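Local coordinates for ssDNA binding protein (Aeropyrum pernix, PDB 4PSN) that binds single-stranded DNA, probably by entrapping it in a tunnel system formed between its subunits, at residues Leu7-Val12 with Val70-Asp75. Residues are numbered along the deposited sequence; the frame is centred on the assembly and turned at random.
Sequences LRTGLV and VRIQID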
# COMPACT_ATOMS: atom_id res chain seq x y z
N LEU C 7 -12.95 -10.22 -0.93
CA LEU C 7 -11.52 -10.35 -1.06
C LEU C 7 -11.13 -9.61 -2.34
O LEU C 7 -11.67 -9.89 -3.41
CB LEU C 7 -11.15 -11.83 -1.14
CG LEU C 7 -9.69 -12.22 -0.98
CD1 LEU C 7 -9.55 -13.74 -0.82
CD2 LEU C 7 -8.88 -11.73 -2.17
N ARG C 8 -10.19 -8.67 -2.24
CA ARG C 8 -9.74 -7.85 -3.38
C ARG C 8 -8.22 -7.83 -3.43
O ARG C 8 -7.58 -7.54 -2.44
CB ARG C 8 -10.23 -6.40 -3.24
CG ARG C 8 -11.74 -6.22 -3.13
CD ARG C 8 -12.16 -4.73 -3.03
NE ARG C 8 -13.61 -4.60 -2.81
CZ ARG C 8 -14.50 -4.44 -3.79
NH1 ARG C 8 -15.79 -4.36 -3.51
NH2 ARG C 8 -14.10 -4.38 -5.05
N THR C 9 -7.63 -8.10 -4.59
CA THR C 9 -6.18 -8.17 -4.68
C THR C 9 -5.55 -6.83 -5.01
O THR C 9 -4.36 -6.63 -4.81
CB THR C 9 -5.73 -9.16 -5.78
OG1 THR C 9 -6.27 -8.73 -7.04
CG2 THR C 9 -6.21 -10.58 -5.48
N GLY C 10 -6.33 -5.91 -5.58
CA GLY C 10 -5.75 -4.75 -6.24
C GLY C 10 -4.97 -5.22 -7.47
O GLY C 10 -5.03 -6.39 -7.85
N LEU C 11 -4.23 -4.31 -8.11
CA LEU C 11 -3.43 -4.64 -9.27
C LEU C 11 -2.27 -5.49 -8.81
O LEU C 11 -1.60 -5.16 -7.83
CB LEU C 11 -2.89 -3.38 -9.93
CG LEU C 11 -3.92 -2.37 -10.41
CD1 LEU C 11 -3.21 -1.13 -10.93
CD2 LEU C 11 -4.83 -2.98 -11.48
N VAL C 12 -2.04 -6.60 -9.50
CA VAL C 12 -0.88 -7.42 -9.15
C VAL C 12 -0.31 -8.12 -10.39
O VAL C 12 -1.05 -8.51 -11.28
CB VAL C 12 -1.24 -8.43 -8.02
CG1 VAL C 12 -2.25 -9.45 -8.51
CG2 VAL C 12 0.01 -9.10 -7.46
N VAL C 70 -3.08 -8.59 -13.28
CA VAL C 70 -4.45 -9.01 -13.03
C VAL C 70 -5.00 -8.30 -11.81
O VAL C 70 -4.25 -7.72 -11.04
CB VAL C 70 -4.54 -10.52 -12.75
CG1 VAL C 70 -4.22 -11.32 -14.02
CG2 VAL C 70 -3.60 -10.90 -11.60
N ARG C 71 -6.31 -8.35 -11.64
CA ARG C 71 -6.94 -7.82 -10.45
C ARG C 71 -8.14 -8.72 -10.23
O ARG C 71 -8.90 -8.97 -11.16
CB ARG C 71 -7.39 -6.36 -10.65
CG ARG C 71 -8.06 -5.74 -9.41
CD ARG C 71 -7.99 -4.21 -9.44
NE ARG C 71 -8.82 -3.66 -10.51
CZ ARG C 71 -8.86 -2.36 -10.85
NH1 ARG C 71 -9.64 -1.97 -11.84
NH2 ARG C 71 -8.12 -1.47 -10.20
N ILE C 72 -8.31 -9.20 -9.00
CA ILE C 72 -9.29 -10.23 -8.72
C ILE C 72 -10.09 -9.85 -7.50
O ILE C 72 -9.57 -9.27 -6.56
CB ILE C 72 -8.59 -11.60 -8.43
CG1 ILE C 72 -7.72 -12.00 -9.62
CG2 ILE C 72 -9.62 -12.68 -8.13
CD1 ILE C 72 -6.86 -13.19 -9.37
N GLN C 73 -11.38 -10.17 -7.53
CA GLN C 73 -12.20 -9.95 -6.37
C GLN C 73 -13.26 -11.02 -6.34
O GLN C 73 -13.72 -11.50 -7.38
CB GLN C 73 -12.81 -8.54 -6.38
CG GLN C 73 -13.86 -8.28 -7.43
CD GLN C 73 -14.63 -7.00 -7.15
OE1 GLN C 73 -14.07 -5.90 -7.19
NE2 GLN C 73 -15.94 -7.13 -6.85
N ILE C 74 -13.61 -11.45 -5.13
CA ILE C 74 -14.67 -12.43 -4.96
C ILE C 74 -15.23 -12.27 -3.56
O ILE C 74 -14.48 -12.01 -2.62
CB ILE C 74 -14.13 -13.85 -5.16
CG1 ILE C 74 -15.25 -14.89 -5.08
CG2 ILE C 74 -13.01 -14.15 -4.16
CD1 ILE C 74 -14.73 -16.32 -5.38
N ASP C 75 -16.55 -12.37 -3.42
CA ASP C 75 -17.17 -12.23 -2.11
C ASP C 75 -17.05 -13.54 -1.34
O ASP C 75 -16.91 -14.62 -1.94
CB ASP C 75 -18.65 -11.85 -2.23
CG ASP C 75 -18.87 -10.44 -2.82
OD1 ASP C 75 -17.90 -9.67 -2.98
OD2 ASP C 75 -20.04 -10.11 -3.11
O HOH W 1 -9.16 -5.92 -6.42
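The guanidinium of R71 carries the CD2 methyl of L11 over one face, 3.8 Å from NH2. Its NH1 makes a salt bridge with E93 on strand 83-97, and W95 packs against both R71 and L11. The R71 chain is bent about its CG-CD bond (chi3 68°), and its CG and CD pass along the backbone of G10. The other two flat groups, the guanidinium of R8 and the amide of Q73, lie side by side with their planes nearly perpendicular. R8 NH2 sits 2.6 Å from Q73 OE1, but the angle is poor for a hydrogen bond. Both side chains instead turn to D31 of the second subunit, R8 by a salt bridge and Q73 NE2 by a hydrogen bond.

The backbones form two short antiparallel ladders. L7 and I74 are a hydrogen-bonded pair, and so are V12 and V70. R8 and Q73 are the non-hydrogen-bonded pair next to L7-I74, which sets their side chains on one face. Between the ladders the register slips by one residue, and T9 bridges the break. T9 N donates to I72 O at 3.0 Å. T9 OG1 sits between its backbone N and carbonyl carbon (chi1 59°), where it accepts from I72 N at 2.9 Å and donates to G10 O at 2.8 Å. A valine in its place would probably leave I72 N without an acceptor and the G10 carbonyl freer to turn.

On the face away from the arginines, V12 CG1 meets V70 CG2 at 3.7 Å. The sheet is three-stranded and antiparallel, with 69-78 between 6-13 and 83-97. The chemistry implies a division of labour: the apolar face packs on helices 17-28 and 40-61, while R8 and Q73 reach another subunit.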